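Local coordinates for protein WZI (Escherichia coli, PDB 2YNK) that probably binds capsular polysaccharide at the cell surface, as an outer-membrane beta-barrel lectin that underpins group 1 capsule assembly, at residues A129-Y133 and F145-P149; P168-F172 and I197-M202. All coordinates share one frame; numbering follows the deposited sequence.

Contact 1. Residues A129-Y133 and F145-P149; sequences ANGAY and FGQVP. With OCT (N-octane), chain B.
The side chain of Q147 lies against the type II turn that A129 to A132 make within strand 127-138. Its CB is 4.0 Å from the backbone N of G131. CG leaves beside the backbone N of Q147, anti to its carbonyl carbon (chi1 -71°), and the chain beyond is extended, which carries CD within 4.0 Å of C8 of the bound octane. At the tip the two amide atoms part company. OE1 accepts a hydrogen bond from ND2 of N130 at 2.6 Å; OE1 lies close to the amide plane of N130, but ND2 stands 40° out of the Q147 carbonyl plane, the two amides being turned 54° against each other. NE2 bonds to T170 of the next strand, and bonds at both ends probably restrain the rotation of the amide; NE2 also lies 3.5 Å from octane C8. The backbone of Q147 is tied as well: its N donates to A132 O at 2.9 Å, while G131 N makes a weak bond back to Q147 O. Further along, V148 CG2 packs 3.4 Å from CB of Y133, whose hydroxyl goes on to D108. A132 CB meets octane C3 at 4.0 Å. Antiparallel pairing of Y133 with G146 belongs to a beta hairpin of the barrel, and the alkane in this pocket probably occupies the place of a lipid chain on the membrane-facing wall.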
loop_
_atom_site.group_PDB
_atom_site.type_symbol
_atom_site.label_atom_id
_atom_site.label_comp_id
_atom_site.label_asym_id
_atom_site.label_seq_id
_atom_site.Cartn_x
_atom_site.Cartn_y
_atom_site.Cartn_z
ATOM N N ALA A 129 7.137 -13.939 -10.837
ATOM C CA ALA A 129 5.794 -13.632 -11.292
ATOM C C ALA A 129 5.028 -12.799 -10.261
ATOM O O ALA A 129 3.858 -13.066 -10.005
ATOM C CB ALA A 129 5.053 -14.926 -11.597
ATOM N N ASN A 130 5.696 -11.800 -9.673
ATOM C CA ASN A 130 5.080 -10.910 -8.679
ATOM C C ASN A 130 3.964 -10.056 -9.321
ATOM O O ASN A 130 4.089 -9.556 -10.448
ATOM C CB ASN A 130 6.131 -10.001 -8.013
ATOM C CG ASN A 130 7.134 -10.770 -7.112
ATOM O OD1 ASN A 130 8.099 -10.186 -6.588
ATOM N ND2 ASN A 130 6.911 -12.069 -6.933
ATOM N N GLY A 131 2.857 -9.909 -8.610
ATOM C CA GLY A 131 1.723 -9.213 -9.154
ATOM C C GLY A 131 0.818 -10.110 -9.972
ATOM O O GLY A 131 -0.336 -9.745 -10.199
ATOM N N ALA A 132 1.309 -11.277 -10.404
ATOM C CA ALA A 132 0.523 -12.144 -11.290
ATOM C C ALA A 132 -0.644 -12.727 -10.535
ATOM O O ALA A 132 -0.445 -13.362 -9.511
ATOM C CB ALA A 132 1.367 -13.266 -11.878
ATOM N N TYR A 133 -1.857 -12.497 -11.034
ATOM C CA TYR A 133 -3.046 -13.145 -10.487
ATOM C C TYR A 133 -4.076 -13.431 -11.568
ATOM O O TYR A 133 -4.026 -12.875 -12.668
ATOM C CB TYR A 133 -3.694 -12.266 -9.411
ATOM C CG TYR A 133 -4.283 -10.990 -9.972
ATOM C CD1 TYR A 133 -5.587 -10.950 -10.469
ATOM C CD2 TYR A 133 -3.528 -9.827 -10.030
ATOM C CE1 TYR A 133 -6.119 -9.780 -11.005
ATOM C CE2 TYR A 133 -4.045 -8.655 -10.551
ATOM C CZ TYR A 133 -5.342 -8.632 -11.042
ATOM O OH TYR A 133 -5.836 -7.457 -11.567
ATOM N N PHE A 145 -6.433 -15.639 -7.025
ATOM C CA PHE A 145 -5.231 -16.408 -6.717
ATOM C C PHE A 145 -4.046 -15.810 -7.443
ATOM O O PHE A 145 -4.155 -15.437 -8.609
ATOM C CB PHE A 145 -5.350 -17.886 -7.096
ATOM C CG PHE A 145 -4.129 -18.689 -6.725
ATOM C CD1 PHE A 145 -3.950 -19.148 -5.429
ATOM C CD2 PHE A 145 -3.130 -18.944 -7.658
ATOM C CE1 PHE A 145 -2.809 -19.863 -5.077
ATOM C CE2 PHE A 145 -1.995 -19.653 -7.314
ATOM C CZ PHE A 145 -1.835 -20.113 -6.023
ATOM N N GLY A 146 -2.911 -15.745 -6.747
ATOM C CA GLY A 146 -1.686 -15.189 -7.310
ATOM C C GLY A 146 -0.770 -14.577 -6.269
ATOM O O GLY A 146 -0.816 -14.935 -5.087
ATOM N N GLN A 147 0.071 -13.652 -6.719
ATOM C CA GLN A 147 0.928 -12.897 -5.825
ATOM C C GLN A 147 0.483 -11.463 -5.880
ATOM O O GLN A 147 1.106 -10.646 -6.569
ATOM C CB GLN A 147 2.400 -13.026 -6.227
ATOM C CG GLN A 147 2.963 -14.404 -5.938
ATOM C CD GLN A 147 4.429 -14.560 -6.288
ATOM O OE1 GLN A 147 4.983 -13.817 -7.101
ATOM N NE2 GLN A 147 5.067 -15.549 -5.678
ATOM N N VAL A 148 -0.603 -11.161 -5.163
ATOM C CA VAL A 148 -1.190 -9.818 -5.196
ATOM C C VAL A 148 -0.751 -8.996 -3.986
ATOM O O VAL A 148 -0.974 -9.414 -2.849
ATOM C CB VAL A 148 -2.739 -9.856 -5.229
ATOM C CG1 VAL A 148 -3.308 -8.440 -5.192
ATOM C CG2 VAL A 148 -3.219 -10.612 -6.451
ATOM N N PRO A 149 -0.142 -7.818 -4.225
ATOM C CA PRO A 149 0.145 -6.921 -3.111
ATOM C C PRO A 149 -1.115 -6.292 -2.531
ATOM O O PRO A 149 -2.116 -6.081 -3.261
ATOM C CB PRO A 149 1.027 -5.839 -3.746
ATOM C CG PRO A 149 0.652 -5.842 -5.180
ATOM C CD PRO A 149 0.351 -7.276 -5.503
HETATM C C1 OCT B . -2.454 -16.603 -13.210
HETATM C C2 OCT B . -1.884 -17.329 -12.007
HETATM C C3 OCT B . -0.574 -16.693 -11.535
HETATM C C4 OCT B . 0.009 -17.434 -10.327
HETATM C C5 OCT B . 1.463 -17.044 -10.060
HETATM C C6 OCT B . 1.959 -17.592 -8.715
HETATM C C7 OCT B . 3.180 -18.522 -8.810
HETATM C C8 OCT B . 4.211 -18.270 -7.721
#

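Contact 2. Residues P168-F172 and I197-M202; sequences PMTGF and ISASQM
F172 and A199 form an antiparallel hydrogen-bonded pair, strands 170-172 and 197-201 running at 150° to each other with their axes 4.6 Å apart at closest approach. F172 N donates to A199 O at 2.9 Å, and A199 N returns the bond to F172 O at 3.1 Å. Next to them G171, which has no side chain, faces S200 as a non-hydrogen-bonded pair, and the backbones come close, the two CA atoms 4.0 Å apart. Q201 N donates to T170 O at 3.0 Å. Side chains add their part mainly near the start of strand 170-176. M169, a selenomethionine, sends CG out beside its own backbone N and bends at chi3 (-79°); CB lies 3.9 Å from S200 CB, and CE, swung off to one side by that bend, comes 4.0 Å from the same atom. Its SE rests 4.1 Å from CG of M202, also a selenomethionine, and the two side chains run alongside each other in the same direction, with I213 and Q354 touching both. The sheet face of T170, F172, A199 and Q201 is the other one; there the ring of F172 has A199 O at its edge. S198 OG bonds outside the pair, to Q150. Polar cohesion between the two segments is therefore carried by main-chain amides, with apolar selenomethionine packing added at one end.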
loop_
_atom_site.group_PDB
_atom_site.type_symbol
_atom_site.label_atom_id
_atom_site.label_comp_id
_atom_site.label_asym_id
_atom_site.label_seq_id
_atom_site.Cartn_x
_atom_site.Cartn_y
_atom_site.Cartn_z
ATOM N N PRO A 168 5.295 -9.557 -2.840
ATOM C CA PRO A 168 3.944 -10.038 -2.594
ATOM C C PRO A 168 3.930 -11.560 -2.487
ATOM O O PRO A 168 4.746 -12.231 -3.138
ATOM C CB PRO A 168 3.160 -9.548 -3.817
ATOM C CG PRO A 168 4.187 -9.357 -4.882
ATOM C CD PRO A 168 5.433 -8.940 -4.172
HETATM N N MSE A 169 3.023 -12.091 -1.670
HETATM C CA MSE A 169 3.022 -13.505 -1.339
HETATM C C MSE A 169 1.963 -14.217 -2.093
HETATM O O MSE A 169 0.908 -13.648 -2.404
HETATM C CB MSE A 169 2.740 -13.705 0.137
HETATM C CG MSE A 169 3.683 -12.875 0.996
HETATM SE SE MSE A 169 3.206 -13.156 2.885
HETATM C CE MSE A 169 1.639 -11.943 2.922
ATOM N N THR A 170 2.215 -15.494 -2.355
ATOM C CA THR A 170 1.297 -16.327 -3.111
ATOM C C THR A 170 0.157 -16.779 -2.231
ATOM O O THR A 170 0.387 -17.327 -1.143
ATOM C CB THR A 170 2.008 -17.544 -3.697
ATOM O OG1 THR A 170 2.790 -17.114 -4.814
ATOM C CG2 THR A 170 1.016 -18.594 -4.155
ATOM N N GLY A 171 -1.070 -16.540 -2.698
ATOM C CA GLY A 171 -2.246 -16.874 -1.917
ATOM C C GLY A 171 -3.589 -16.526 -2.526
ATOM O O GLY A 171 -3.693 -16.120 -3.692
ATOM N N PHE A 172 -4.619 -16.719 -1.704
ATOM C CA PHE A 172 -6.002 -16.445 -2.061
ATOM C C PHE A 172 -6.448 -15.137 -1.419
ATOM O O PHE A 172 -5.998 -14.782 -0.329
ATOM C CB PHE A 172 -6.898 -17.594 -1.605
ATOM C CG PHE A 172 -6.643 -18.879 -2.336
ATOM C CD1 PHE A 172 -7.318 -19.169 -3.512
ATOM C CD2 PHE A 172 -5.709 -19.789 -1.866
ATOM C CE1 PHE A 172 -7.080 -20.342 -4.200
ATOM C CE2 PHE A 172 -5.465 -20.966 -2.549
ATOM C CZ PHE A 172 -6.159 -21.243 -3.717
ATOM N N ILE A 197 -10.338 -10.686 2.965
ATOM C CA ILE A 197 -9.762 -11.837 3.645
ATOM C C ILE A 197 -8.657 -12.357 2.754
ATOM O O ILE A 197 -8.790 -12.316 1.533
ATOM C CB ILE A 197 -10.812 -12.929 3.953
ATOM C CG1 ILE A 197 -11.406 -13.516 2.672
ATOM C CG2 ILE A 197 -11.929 -12.357 4.818
ATOM C CD1 ILE A 197 -12.571 -14.453 2.923
ATOM N N SER A 198 -7.554 -12.801 3.358
ATOM C CA SER A 198 -6.473 -13.441 2.590
ATOM C C SER A 198 -5.767 -14.551 3.355
ATOM O O SER A 198 -5.553 -14.453 4.575
ATOM C CB SER A 198 -5.447 -12.408 2.096
ATOM O OG SER A 198 -4.819 -11.724 3.165
ATOM N N ALA A 199 -5.431 -15.610 2.618
ATOM C CA ALA A 199 -4.567 -16.693 3.116
ATOM C C ALA A 199 -3.386 -16.849 2.156
ATOM O O ALA A 199 -3.582 -17.077 0.965
ATOM C CB ALA A 199 -5.342 -17.991 3.244
ATOM N N SER A 200 -2.172 -16.704 2.689
ATOM C CA SER A 200 -0.937 -16.629 1.898
ATOM C C SER A 200 0.180 -17.502 2.492
ATOM O O SER A 200 0.132 -17.895 3.656
ATOM C CB SER A 200 -0.448 -15.180 1.833
ATOM O OG SER A 200 -1.378 -14.324 1.182
ATOM N N GLN A 201 1.186 -17.795 1.674
ATOM C CA GLN A 201 2.340 -18.594 2.086
ATOM C C GLN A 201 3.610 -17.764 1.988
ATOM O O GLN A 201 3.943 -17.232 0.926
ATOM C CB GLN A 201 2.474 -19.825 1.201
ATOM C CG GLN A 201 3.503 -20.820 1.719
ATOM C CD GLN A 201 3.531 -22.105 0.921
ATOM O OE1 GLN A 201 3.006 -23.122 1.358
ATOM N NE2 GLN A 201 4.131 -22.061 -0.264
HETATM N N MSE A 202 4.328 -17.652 3.098
HETATM C CA MSE A 202 5.576 -16.887 3.123
HETATM C C MSE A 202 6.618 -17.626 2.324
HETATM O O MSE A 202 6.588 -18.854 2.239
HETATM C CB MSE A 202 6.033 -16.698 4.561
HETATM C CG MSE A 202 5.067 -15.811 5.332
HETATM SE SE MSE A 202 5.894 -15.395 7.059
HETATM C CE MSE A 202 6.946 -13.867 6.388
#

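In the fold
After the N-terminal helices and the first three barrel strands, the chain enters strands 127-138 and 141-145, and contact 1 closes that hairpin over an 11-residue excursion. A loop with the short strand 151-152 then leads to strand 170-176, and contact 2 closes the next, 24-residue excursion against strand 193-201. The two contacts follow in series, neither enclosing nor crossing the other, with centres about 9 Å apart. They adjoin within the barrel wall: G146 O and G171 N probably share a hydrogen bond, and the rings of F145 and F172 meet. Together they tie four consecutive strands of the closed antiparallel sheet, with residues from both lining one octane pocket.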